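Local coordinates for arginine kinase (Cydia pomonella granulosis virus, PDB 6VVG), which probably acts as a serine/threonine protein kinase, binding ATP in the cleft between two lobes and passing its terminal phosphate to protein substrates, at residues A[20-25]-A[33-38]; A[45-50]-A[89-94]; A[197-202]-A[254-259]; A[211-216]-A[237-242]. One frame throughout, in Å; residues are numbered along the deposited sequence.

Contact 1. Residues A[20-25]-A[33-38]. With AMP (adenosine monophosphate), chain C.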
# COMPACT_ATOMS: atom_id res chain seq x y z
N LEU A 20 -0.99 -17.31 25.06
CA LEU A 20 -2.01 -18.02 25.82
C LEU A 20 -2.60 -19.21 25.07
O LEU A 20 -2.80 -20.27 25.67
CB LEU A 20 -3.13 -17.06 26.21
CG LEU A 20 -2.75 -15.83 27.04
CD1 LEU A 20 -4.01 -15.15 27.59
CD2 LEU A 20 -1.80 -16.20 28.16
N LYS A 21 -2.87 -19.06 23.77
CA LYS A 21 -3.42 -20.16 23.00
C LYS A 21 -3.35 -19.83 21.52
O LYS A 21 -3.19 -18.67 21.14
CB LYS A 21 -4.87 -20.45 23.41
CG LYS A 21 -5.83 -19.25 23.33
CD LYS A 21 -7.31 -19.64 23.58
CE LYS A 21 -7.65 -21.06 23.12
NZ LYS A 21 -9.00 -21.51 23.50
N LYS A 22 -3.52 -20.87 20.70
CA LYS A 22 -3.67 -20.73 19.26
C LYS A 22 -5.15 -20.56 18.95
O LYS A 22 -5.97 -21.36 19.40
CB LYS A 22 -3.10 -21.95 18.53
CG LYS A 22 -3.30 -21.94 17.01
CD LYS A 22 -2.44 -23.04 16.38
CE LYS A 22 -2.87 -23.34 14.95
NZ LYS A 22 -2.04 -22.61 13.96
N LEU A 23 -5.48 -19.52 18.19
CA LEU A 23 -6.87 -19.15 17.98
C LEU A 23 -7.46 -19.67 16.68
O LEU A 23 -8.67 -19.89 16.61
CB LEU A 23 -7.01 -17.62 18.01
CG LEU A 23 -6.95 -16.98 19.39
CD1 LEU A 23 -6.75 -15.48 19.28
CD2 LEU A 23 -8.22 -17.31 20.17
N ASP A 24 -6.64 -19.88 15.66
CA ASP A 24 -7.12 -20.26 14.34
C ASP A 24 -6.97 -21.77 14.14
O ASP A 24 -6.63 -22.51 15.07
CB ASP A 24 -6.37 -19.46 13.27
CG ASP A 24 -4.93 -19.91 13.11
OD1 ASP A 24 -4.43 -20.68 13.96
OD2 ASP A 24 -4.28 -19.49 12.13
N GLU A 25 -7.23 -22.22 12.92
CA GLU A 25 -7.10 -23.63 12.58
C GLU A 25 -5.86 -23.85 11.72
O GLU A 25 -5.72 -24.88 11.06
CB GLU A 25 -8.35 -24.13 11.84
CG GLU A 25 -9.66 -23.75 12.52
CD GLU A 25 -10.87 -24.30 11.79
OE1 GLU A 25 -10.81 -25.45 11.30
OE2 GLU A 25 -11.89 -23.58 11.71
N SER A 33 -0.45 -17.70 11.26
CA SER A 33 -1.10 -18.33 12.40
C SER A 33 -1.36 -17.26 13.45
O SER A 33 -0.54 -16.36 13.65
CB SER A 33 -0.27 -19.48 12.98
OG SER A 33 -0.33 -20.61 12.13
N VAL A 34 -2.50 -17.36 14.12
CA VAL A 34 -3.00 -16.31 15.01
C VAL A 34 -3.10 -16.88 16.41
O VAL A 34 -3.63 -17.98 16.61
CB VAL A 34 -4.36 -15.78 14.52
CG1 VAL A 34 -4.95 -14.81 15.53
CG2 VAL A 34 -4.21 -15.12 13.15
N TYR A 35 -2.61 -16.12 17.39
CA TYR A 35 -2.54 -16.57 18.77
C TYR A 35 -3.11 -15.52 19.71
O TYR A 35 -3.02 -14.32 19.46
CB TYR A 35 -1.09 -16.88 19.20
CG TYR A 35 -0.37 -17.86 18.31
CD1 TYR A 35 0.25 -17.44 17.14
CD2 TYR A 35 -0.31 -19.20 18.64
CE1 TYR A 35 0.90 -18.33 16.32
CE2 TYR A 35 0.34 -20.10 17.83
CZ TYR A 35 0.95 -19.66 16.67
OH TYR A 35 1.60 -20.56 15.86
N LEU A 36 -3.67 -16.00 20.82
CA LEU A 36 -4.06 -15.13 21.93
C LEU A 36 -2.82 -14.79 22.75
O LEU A 36 -2.04 -15.67 23.13
CB LEU A 36 -5.11 -15.82 22.80
CG LEU A 36 -5.83 -14.96 23.83
CD1 LEU A 36 -6.77 -13.97 23.17
CD2 LEU A 36 -6.59 -15.85 24.82
N CYS A 37 -2.63 -13.50 23.02
CA CYS A 37 -1.44 -13.01 23.69
C CYS A 37 -1.82 -12.21 24.91
O CYS A 37 -2.98 -11.83 25.09
CB CYS A 37 -0.56 -12.18 22.75
SG CYS A 37 -1.39 -11.12 21.64
N LYS A 38 -0.81 -11.89 25.73
CA LYS A 38 -1.02 -11.10 26.94
C LYS A 38 0.32 -10.60 27.45
O LYS A 38 1.32 -11.31 27.37
CB LYS A 38 -1.73 -11.92 28.03
CG LYS A 38 -2.53 -11.08 29.03
CD LYS A 38 -3.16 -11.94 30.13
CE LYS A 38 -2.13 -12.32 31.19
NZ LYS A 38 -2.70 -13.22 32.23
P AMP C . -7.45 -14.05 10.79
O1P AMP C . -7.90 -14.92 9.64
O2P AMP C . -8.59 -13.13 11.15
O3P AMP C . -6.13 -13.42 10.42
O5' AMP C . -7.17 -14.96 12.07
C5' AMP C . -7.75 -16.25 12.19
C4' AMP C . -8.90 -16.26 13.16
O4' AMP C . -8.48 -15.73 14.45
C3' AMP C . -10.10 -15.41 12.80
O3' AMP C . -10.95 -16.01 11.83
C2' AMP C . -10.77 -15.21 14.15
O2' AMP C . -11.45 -16.39 14.56
C1' AMP C . -9.54 -15.02 15.05
N9 AMP C . -9.16 -13.59 15.12
C8 AMP C . -8.42 -12.97 14.20
N7 AMP C . -8.28 -11.70 14.58
C5 AMP C . -8.94 -11.53 15.73
C6 AMP C . -9.12 -10.43 16.53
N6 AMP C . -8.66 -9.06 16.42
N1 AMP C . -9.84 -10.52 17.64
C2 AMP C . -10.40 -11.70 17.98
N3 AMP C . -10.23 -12.79 17.20
C4 AMP C . -9.50 -12.70 16.07
O HOH W 1 -2.69 -21.85 11.66
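Leu36 is gripped from three directions by side chains of 20-25. The aliphatic stem of Lys21 leans over it, CG 3.5 Å from Leu36 CB, then carries its charged end away from the strand. Leu20 comes in at the methyl end, CD1 lying 3.8 Å from Leu36 CD2. Leu23 adds a third contact, its CD1 3.9 Å from Leu36 CB. Leu20 and Lys21 both face this one leucine, which makes a classic beta bulge: Leu36 O takes the N-H of Leu20, and Leu36 N gives to Lys21 O. On the reverse face Tyr35 pairs with Lys22, whose CA sits 3.7 Å from ring atom CD2, while the carbonyl O of Lys21 lies at the ring's edge. Lys22 has CG anti to its own nitrogen (chi1 176°), and the long chain runs along the hairpin until a bend at chi4 turns NZ to Asp24. Lys22 NZ forms a salt bridge with Asp24 OD1 (3.1 Å), on the syn side of the carboxylate. A water joins Lys22 NZ, Asp24 OD2 and Ser33 OG, and OD2 also takes a weak bond from Val34 N. Beta-branched Val34 presents CG2 to the nucleotide, 3.2 Å from AMP O5', and Asp24 CB lies against C5'. This is the first hairpin of the kinase N-lobe, whose turn probably corresponds to the nucleotide-binding (glycine-rich) loop of protein kinases.

Contact 2. Residues A[45-50]-A[89-94]. With AMP (adenosine monophosphate), chain C.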
# COMPACT_ATOMS: atom_id res chain seq x y z
N ARG A 45 -6.23 -8.81 26.86
CA ARG A 45 -5.90 -9.81 25.85
C ARG A 45 -5.68 -9.13 24.51
O ARG A 45 -6.42 -8.22 24.12
CB ARG A 45 -7.02 -10.84 25.73
CG ARG A 45 -6.84 -12.05 26.62
CD ARG A 45 -7.11 -11.70 28.08
NE ARG A 45 -7.25 -12.90 28.90
CZ ARG A 45 -7.04 -12.94 30.21
NH1 ARG A 45 -6.68 -11.85 30.86
NH2 ARG A 45 -7.19 -14.08 30.87
N PHE A 46 -4.65 -9.57 23.79
CA PHE A 46 -4.37 -9.11 22.45
C PHE A 46 -4.37 -10.31 21.51
O PHE A 46 -4.43 -11.46 21.94
CB PHE A 46 -3.02 -8.37 22.38
CG PHE A 46 -2.91 -7.19 23.31
CD1 PHE A 46 -3.31 -5.93 22.89
CD2 PHE A 46 -2.42 -7.33 24.60
CE1 PHE A 46 -3.22 -4.83 23.72
CE2 PHE A 46 -2.33 -6.23 25.45
CZ PHE A 46 -2.73 -4.98 25.00
N VAL A 47 -4.19 -10.03 20.22
CA VAL A 47 -4.04 -11.06 19.19
C VAL A 47 -2.68 -10.86 18.53
O VAL A 47 -2.41 -9.79 17.98
CB VAL A 47 -5.17 -10.98 18.15
CG1 VAL A 47 -4.81 -11.81 16.93
CG2 VAL A 47 -6.49 -11.42 18.75
N CYS A 48 -1.84 -11.89 18.58
CA CYS A 48 -0.54 -11.85 17.92
C CYS A 48 -0.55 -12.77 16.71
O CYS A 48 -0.76 -13.98 16.85
CB CYS A 48 0.60 -12.25 18.86
SG CYS A 48 2.20 -12.38 18.01
N LYS A 49 -0.34 -12.21 15.52
CA LYS A 49 -0.37 -12.92 14.25
C LYS A 49 1.06 -13.06 13.75
O LYS A 49 1.75 -12.06 13.56
CB LYS A 49 -1.23 -12.16 13.25
CG LYS A 49 -1.23 -12.69 11.83
CD LYS A 49 -2.28 -11.94 11.01
CE LYS A 49 -2.59 -12.65 9.71
NZ LYS A 49 -3.48 -11.84 8.83
N ILE A 50 1.49 -14.30 13.56
CA ILE A 50 2.84 -14.61 13.09
C ILE A 50 2.75 -15.00 11.62
O ILE A 50 2.04 -15.94 11.26
CB ILE A 50 3.46 -15.75 13.92
CG1 ILE A 50 3.60 -15.35 15.39
CG2 ILE A 50 4.82 -16.13 13.35
CD1 ILE A 50 4.05 -16.48 16.30
N LEU A 89 2.40 -9.26 14.06
CA LEU A 89 1.40 -8.21 14.20
C LEU A 89 0.67 -8.42 15.52
O LEU A 89 0.02 -9.45 15.71
CB LEU A 89 0.40 -8.22 13.04
CG LEU A 89 0.85 -7.76 11.65
CD1 LEU A 89 1.74 -8.81 11.02
CD2 LEU A 89 -0.36 -7.47 10.78
N ILE A 90 0.77 -7.45 16.42
CA ILE A 90 0.08 -7.49 17.71
C ILE A 90 -1.08 -6.51 17.64
O ILE A 90 -0.86 -5.29 17.54
CB ILE A 90 1.02 -7.18 18.88
CG1 ILE A 90 2.15 -8.20 18.92
CG2 ILE A 90 0.24 -7.19 20.19
CD1 ILE A 90 3.19 -7.93 19.99
N MET A 91 -2.30 -7.03 17.70
CA MET A 91 -3.51 -6.26 17.47
C MET A 91 -4.49 -6.51 18.61
O MET A 91 -4.31 -7.41 19.44
CB MET A 91 -4.16 -6.65 16.14
CG MET A 91 -4.58 -8.12 16.06
SD MET A 91 -5.25 -8.59 14.46
CE MET A 91 -3.92 -8.10 13.37
N ASP A 92 -5.54 -5.69 18.65
CA ASP A 92 -6.58 -5.87 19.65
C ASP A 92 -7.29 -7.21 19.45
O ASP A 92 -7.41 -7.71 18.33
CB ASP A 92 -7.61 -4.74 19.57
CG ASP A 92 -7.18 -3.49 20.30
OD1 ASP A 92 -6.38 -3.59 21.25
OD2 ASP A 92 -7.66 -2.40 19.93
N TYR A 93 -7.77 -7.78 20.55
CA TYR A 93 -8.80 -8.82 20.53
C TYR A 93 -10.14 -8.11 20.63
O TYR A 93 -10.41 -7.43 21.63
CB TYR A 93 -8.61 -9.81 21.68
CG TYR A 93 -9.58 -10.98 21.66
CD1 TYR A 93 -10.93 -10.79 21.96
CD2 TYR A 93 -9.15 -12.26 21.34
CE1 TYR A 93 -11.82 -11.85 21.93
CE2 TYR A 93 -10.04 -13.32 21.32
CZ TYR A 93 -11.37 -13.11 21.62
OH TYR A 93 -12.25 -14.16 21.60
N VAL A 94 -10.99 -8.26 19.61
CA VAL A 94 -12.24 -7.52 19.56
C VAL A 94 -13.46 -8.41 19.79
O VAL A 94 -14.46 -7.93 20.34
CB VAL A 94 -12.38 -6.75 18.23
CG1 VAL A 94 -11.29 -5.69 18.11
CG2 VAL A 94 -12.33 -7.72 17.05
P AMP C . -7.45 -14.05 10.79
O1P AMP C . -7.90 -14.92 9.64
O2P AMP C . -8.59 -13.13 11.15
O3P AMP C . -6.13 -13.42 10.42
O5' AMP C . -7.17 -14.96 12.07
C5' AMP C . -7.75 -16.25 12.19
C4' AMP C . -8.90 -16.26 13.16
O4' AMP C . -8.48 -15.73 14.45
C3' AMP C . -10.10 -15.41 12.80
O3' AMP C . -10.95 -16.01 11.83
C2' AMP C . -10.77 -15.21 14.15
O2' AMP C . -11.45 -16.39 14.56
C1' AMP C . -9.54 -15.02 15.05
N9 AMP C . -9.16 -13.59 15.12
C8 AMP C . -8.42 -12.97 14.20
N7 AMP C . -8.28 -11.70 14.58
C5 AMP C . -8.94 -11.53 15.73
C6 AMP C . -9.12 -10.43 16.53
N6 AMP C . -8.66 -9.06 16.42
N1 AMP C . -9.84 -10.52 17.64
C2 AMP C . -10.40 -11.70 17.98
N3 AMP C . -10.23 -12.79 17.20
C4 AMP C . -9.50 -12.70 16.07
O HOH W 2 -7.44 -6.21 22.77
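Val47 and Met91 exchange two nearly straight backbone bonds, Val47 N to Met91 O at 2.7 Å and Met91 N to Val47 O at 2.8 Å, as do Lys49 and Leu89. Farther along the chain the backbone faces the adenine: Val94 N donates to AMP N1 (3.2 Å, 164°), and Asp92 O receives a bent, weak bond from N6. Lys49, extended, reaches the phosphate, but NZ bonds AMP O3P only weakly at 3.5 Å; its salt bridge is with Glu60 of helix 59-66. Asp92 OD1 is held near the Phe46 ring by a salt bridge to Lys44 and a hydrogen bond with His77. A water bridges the segments, accepting from Tyr93 N and lying 2.6 Å from Arg45 O. Val47, slim and branched, lays CG2 against the base, 3.6 Å from AMP C6, while its CB meets Met91 CG at the same distance. The flexible Met91 chain brings SD near N6. Tyr93 (chi1 -176°) swings its ring clear of the backbone N, which puts AMP C2 3.6 Å above the centre of one face. This is a protein kinase hinge, with Met91 as gatekeeper and the strand lysine paired with the glutamate of regulatory helix C.

Contact 3. Residues A[197-202]-A[254-259]; sequences WAVGVV and RRMLAL
Gly200 and Met256 bring their backbones close, 5.1 Å between CA atoms, where helix 192-208 passes the C-terminal end of helix 247-256 and Leu257 leaves the helical path. Glycine suits this point because its bare CA lets the neighbouring side chains settle directly on the helix backbone. Met256 uses its suppleness here: bends at chi2 and chi3 curl the chain so that CE rests 3.6 Å from Gly200 N and then reaches Val199 CG1 at 4.1 Å. Leu257 sends its two methyls to different places. CD1 stays near Gly200 O, whereas CD2 touches Val201 CG2, at 4.0 Å, and lies over the indole of Trp197. There it makes a CH-pi contact, 3.9 Å from the centroid of the six-membered ring and only 10° off the normal. Trp197, with chi1 at 179° carrying the ring system outward from the helix, lays its indole beside 256-258; Ala258 O lies in the ring plane at its edge, 3.5 Å from CZ3. The hydrogen bond to that carbonyl comes from Arg264. No hydrogen bond crosses between the two segments. Val199 carries the packing on to helix 115-133. The site is the buried core of the kinase C-lobe, where central helix F meets the end of helix H.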
# COMPACT_ATOMS: atom_id res chain seq x y z
N TRP A 197 -19.24 -7.30 -4.56
CA TRP A 197 -19.79 -8.62 -4.86
C TRP A 197 -19.71 -9.53 -3.65
O TRP A 197 -20.68 -10.21 -3.30
CB TRP A 197 -19.04 -9.24 -6.05
CG TRP A 197 -19.52 -10.61 -6.41
CD1 TRP A 197 -19.11 -11.80 -5.87
CD2 TRP A 197 -20.50 -10.94 -7.41
NE1 TRP A 197 -19.77 -12.84 -6.47
CE2 TRP A 197 -20.63 -12.35 -7.41
CE3 TRP A 197 -21.27 -10.19 -8.29
CZ2 TRP A 197 -21.50 -13.01 -8.27
CZ3 TRP A 197 -22.14 -10.85 -9.14
CH2 TRP A 197 -22.25 -12.25 -9.12
N ALA A 198 -18.55 -9.56 -2.98
CA ALA A 198 -18.42 -10.36 -1.77
C ALA A 198 -19.40 -9.91 -0.70
O ALA A 198 -19.97 -10.73 0.02
CB ALA A 198 -16.98 -10.29 -1.25
N VAL A 199 -19.60 -8.59 -0.57
CA VAL A 199 -20.62 -8.10 0.35
C VAL A 199 -21.98 -8.69 -0.02
O VAL A 199 -22.76 -9.09 0.86
CB VAL A 199 -20.66 -6.56 0.34
CG1 VAL A 199 -21.91 -6.06 1.05
CG2 VAL A 199 -19.40 -5.99 0.99
N GLY A 200 -22.28 -8.74 -1.31
CA GLY A 200 -23.53 -9.34 -1.74
C GLY A 200 -23.67 -10.79 -1.30
O GLY A 200 -24.74 -11.21 -0.85
N VAL A 201 -22.60 -11.57 -1.43
CA VAL A 201 -22.65 -12.95 -0.98
C VAL A 201 -22.86 -13.01 0.53
O VAL A 201 -23.68 -13.80 1.02
CB VAL A 201 -21.38 -13.71 -1.40
CG1 VAL A 201 -21.41 -15.14 -0.87
CG2 VAL A 201 -21.22 -13.70 -2.91
N VAL A 202 -22.13 -12.19 1.28
CA VAL A 202 -22.31 -12.15 2.72
C VAL A 202 -23.75 -11.79 3.07
O VAL A 202 -24.35 -12.40 3.97
CB VAL A 202 -21.31 -11.15 3.36
CG1 VAL A 202 -21.61 -10.97 4.84
CG2 VAL A 202 -19.89 -11.62 3.14
N ARG A 254 -30.66 -9.72 -5.08
CA ARG A 254 -30.71 -9.91 -6.52
C ARG A 254 -29.81 -8.90 -7.22
O ARG A 254 -28.96 -9.26 -8.05
CB ARG A 254 -32.14 -9.76 -7.06
CG ARG A 254 -33.23 -10.51 -6.32
CD ARG A 254 -33.11 -12.03 -6.46
NE ARG A 254 -34.42 -12.68 -6.35
CZ ARG A 254 -34.85 -13.63 -7.17
NH1 ARG A 254 -36.06 -14.15 -7.00
NH2 ARG A 254 -34.08 -14.08 -8.14
N ARG A 255 -30.00 -7.61 -6.91
CA ARG A 255 -29.25 -6.55 -7.57
C ARG A 255 -27.80 -6.50 -7.11
O ARG A 255 -26.94 -6.03 -7.86
CB ARG A 255 -29.95 -5.20 -7.34
CG ARG A 255 -31.37 -5.17 -7.91
CD ARG A 255 -32.05 -3.81 -7.82
NE ARG A 255 -33.40 -3.86 -8.39
CZ ARG A 255 -33.72 -3.40 -9.59
NH1 ARG A 255 -32.80 -2.83 -10.36
NH2 ARG A 255 -34.97 -3.50 -10.03
N MET A 256 -27.51 -6.98 -5.90
CA MET A 256 -26.11 -7.07 -5.48
C MET A 256 -25.35 -8.11 -6.30
O MET A 256 -24.14 -7.96 -6.52
CB MET A 256 -26.02 -7.41 -4.00
CG MET A 256 -26.37 -6.29 -3.05
SD MET A 256 -25.23 -4.89 -3.10
CE MET A 256 -23.70 -5.66 -2.57
N LEU A 257 -26.04 -9.16 -6.76
CA LEU A 257 -25.38 -10.31 -7.38
C LEU A 257 -25.77 -10.47 -8.85
O LEU A 257 -25.58 -11.55 -9.42
CB LEU A 257 -25.71 -11.58 -6.60
CG LEU A 257 -25.22 -11.54 -5.16
CD1 LEU A 257 -25.71 -12.70 -4.32
CD2 LEU A 257 -23.68 -11.48 -5.15
N ALA A 258 -26.28 -9.41 -9.47
CA ALA A 258 -26.54 -9.43 -10.90
C ALA A 258 -25.27 -9.79 -11.66
O ALA A 258 -24.22 -9.18 -11.46
CB ALA A 258 -27.06 -8.07 -11.36
N LEU A 259 -25.37 -10.80 -12.53
CA LEU A 259 -24.21 -11.19 -13.34
C LEU A 259 -23.69 -10.00 -14.14
O LEU A 259 -22.49 -9.72 -14.14
CB LEU A 259 -24.59 -12.33 -14.27
CG LEU A 259 -23.52 -12.71 -15.31
CD1 LEU A 259 -22.22 -13.07 -14.61
CD2 LEU A 259 -24.00 -13.85 -16.20

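Contact 4. Residues A[211-216]-A[237-242]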
# COMPACT_ATOMS: atom_id res chain seq x y z
N TYR A 211 -25.79 -20.33 1.08
CA TYR A 211 -24.93 -19.76 0.04
C TYR A 211 -25.75 -19.52 -1.23
O TYR A 211 -26.56 -20.36 -1.62
CB TYR A 211 -23.76 -20.71 -0.24
CG TYR A 211 -22.82 -20.25 -1.32
CD1 TYR A 211 -21.82 -19.32 -1.06
CD2 TYR A 211 -22.91 -20.76 -2.60
CE1 TYR A 211 -20.96 -18.89 -2.05
CE2 TYR A 211 -22.06 -20.35 -3.60
CZ TYR A 211 -21.09 -19.41 -3.32
OH TYR A 211 -20.24 -19.00 -4.33
N PRO A 212 -25.57 -18.36 -1.87
CA PRO A 212 -26.49 -18.02 -2.97
C PRO A 212 -26.53 -19.03 -4.11
O PRO A 212 -27.61 -19.34 -4.61
CB PRO A 212 -25.98 -16.65 -3.45
CG PRO A 212 -24.56 -16.52 -2.87
CD PRO A 212 -24.63 -17.26 -1.56
N PHE A 213 -25.38 -19.54 -4.55
CA PHE A 213 -25.29 -20.27 -5.80
C PHE A 213 -25.21 -21.77 -5.57
O PHE A 213 -25.04 -22.25 -4.45
CB PHE A 213 -24.08 -19.76 -6.60
CG PHE A 213 -24.07 -18.27 -6.77
CD1 PHE A 213 -25.04 -17.64 -7.54
CD2 PHE A 213 -23.10 -17.48 -6.16
CE1 PHE A 213 -25.04 -16.27 -7.70
CE2 PHE A 213 -23.10 -16.11 -6.32
CZ PHE A 213 -24.07 -15.50 -7.09
N ASP A 214 -25.32 -22.52 -6.67
CA ASP A 214 -25.67 -23.94 -6.64
C ASP A 214 -24.41 -24.79 -6.54
O ASP A 214 -23.89 -25.31 -7.53
CB ASP A 214 -26.49 -24.29 -7.87
CG ASP A 214 -27.28 -25.57 -7.73
OD1 ASP A 214 -27.27 -26.17 -6.63
OD2 ASP A 214 -27.91 -25.99 -8.73
N ILE A 215 -23.93 -24.97 -5.31
CA ILE A 215 -22.83 -25.88 -5.04
C ILE A 215 -23.09 -26.60 -3.72
O ILE A 215 -23.93 -26.20 -2.91
CB ILE A 215 -21.47 -25.16 -4.98
CG1 ILE A 215 -21.44 -24.14 -3.84
CG2 ILE A 215 -21.16 -24.48 -6.30
CD1 ILE A 215 -20.10 -23.41 -3.70
N ASN A 216 -22.33 -27.67 -3.50
CA ASN A 216 -22.36 -28.39 -2.23
C ASN A 216 -21.66 -27.57 -1.16
O ASN A 216 -20.43 -27.59 -1.05
CB ASN A 216 -21.70 -29.77 -2.35
CG ASN A 216 -21.94 -30.64 -1.12
OD1 ASN A 216 -21.91 -30.16 0.01
ND2 ASN A 216 -22.18 -31.92 -1.35
N LYS A 237 -27.46 -18.91 -13.35
CA LYS A 237 -28.73 -19.49 -12.91
C LYS A 237 -29.48 -18.52 -12.03
O LYS A 237 -28.90 -17.58 -11.47
CB LYS A 237 -28.48 -20.80 -12.16
CG LYS A 237 -27.49 -21.73 -12.85
CD LYS A 237 -27.51 -23.12 -12.23
CE LYS A 237 -26.50 -24.04 -12.90
NZ LYS A 237 -26.21 -25.26 -12.08
N PRO A 238 -30.80 -18.69 -11.90
CA PRO A 238 -31.58 -17.76 -11.07
C PRO A 238 -31.11 -17.75 -9.62
O PRO A 238 -30.77 -18.79 -9.04
CB PRO A 238 -33.01 -18.29 -11.19
CG PRO A 238 -33.04 -19.01 -12.54
CD PRO A 238 -31.65 -19.64 -12.64
N LEU A 239 -31.10 -16.56 -9.02
CA LEU A 239 -30.84 -16.43 -7.60
C LEU A 239 -32.08 -16.83 -6.82
O LEU A 239 -33.15 -16.24 -7.02
CB LEU A 239 -30.46 -15.00 -7.25
CG LEU A 239 -29.81 -14.79 -5.88
CD1 LEU A 239 -28.42 -15.44 -5.86
CD2 LEU A 239 -29.73 -13.32 -5.51
N PRO A 240 -32.00 -17.83 -5.93
CA PRO A 240 -33.20 -18.24 -5.19
C PRO A 240 -33.77 -17.11 -4.34
O PRO A 240 -33.03 -16.35 -3.70
CB PRO A 240 -32.71 -19.40 -4.31
CG PRO A 240 -31.49 -19.93 -5.02
CD PRO A 240 -30.86 -18.73 -5.69
N THR A 241 -35.10 -17.01 -4.33
CA THR A 241 -35.77 -16.11 -3.41
C THR A 241 -35.52 -16.55 -1.97
O THR A 241 -35.52 -17.75 -1.66
CB THR A 241 -37.27 -16.09 -3.69
OG1 THR A 241 -37.51 -15.65 -5.03
CG2 THR A 241 -37.99 -15.16 -2.72
N ILE A 242 -35.29 -15.58 -1.09
CA ILE A 242 -35.17 -15.84 0.34
C ILE A 242 -36.57 -15.73 0.93
O ILE A 242 -37.12 -14.64 1.04
CB ILE A 242 -34.20 -14.86 1.02
CG1 ILE A 242 -32.88 -14.83 0.25
CG2 ILE A 242 -33.96 -15.28 2.46
CD1 ILE A 242 -31.92 -13.76 0.73
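Leu239 joins the two loops by pushing one methyl against Pro212 and Phe213. Its CB and CG make no close approach to 211-216; they serve as a stalk, stretched out by a chi1 of -165°, that carries the branch point inward. There the methyls part. CD1 goes to the loop, 3.6 Å from Pro212 CB and 3.9 Å from Phe213 CE1, an oblique approach to the ring. CD2 turns instead toward Arg254 of helix 247-256, so the leucine wedges between loop and helix. Pro212 CB does double service, since it also sits 3.9 Å above the centre of the Phe213 ring; the proline is rigid and compact, and the phenyl gives it a flat surface to rest on. Tyr204 of helix 192-208 touches both Pro212 and Leu239, and the ring of Tyr235 meets that of Phe213. Next along the chain Pro240, which has no N-H to offer, brings its ring carbon CD within 3.5 Å of Pro212 O. At the exposed margin Lys237 stretches out fully, crossing Asp214 at about a right angle, and forms a long salt bridge, NZ to OD2 at 3.8 Å. Asp214 itself is the centre of an inverse gamma turn, closed by a weak bond from Ile215 N to Phe213 O. With no hydrogen bond between the loops and the charges so far apart at the surface, cohesion probably comes chiefly from burying the leucine, proline and phenylalanine carbons, while the ion pair likely adds a modest, solvent-weakened attraction.

In the fold
Contacts 1 and 2 share the five-stranded N-lobe sheet, their centres 8 Å apart. Strands 32-39 and 45-51 are neighbours in it, joined by a probable hydrogen bond from Cys48 N to Tyr35 O (2.8 Å), and both contacts touch AMP: contact 1 along ribose and phosphate, contact 2 at the base and, weakly, the phosphate. Contacts 3 and 4 belong to the C-lobe, away from the nucleotide; contact 3 lies about 31 Å from contact 2, centre to centre. Contact 4 is nested in the chain loop that contact 3 closes. Their centres are 11 Å apart, and they pack together, Trp197 CZ2 3.8 Å from Phe213 CZ and Val201 CG1 3.9 Å from Pro212 CD.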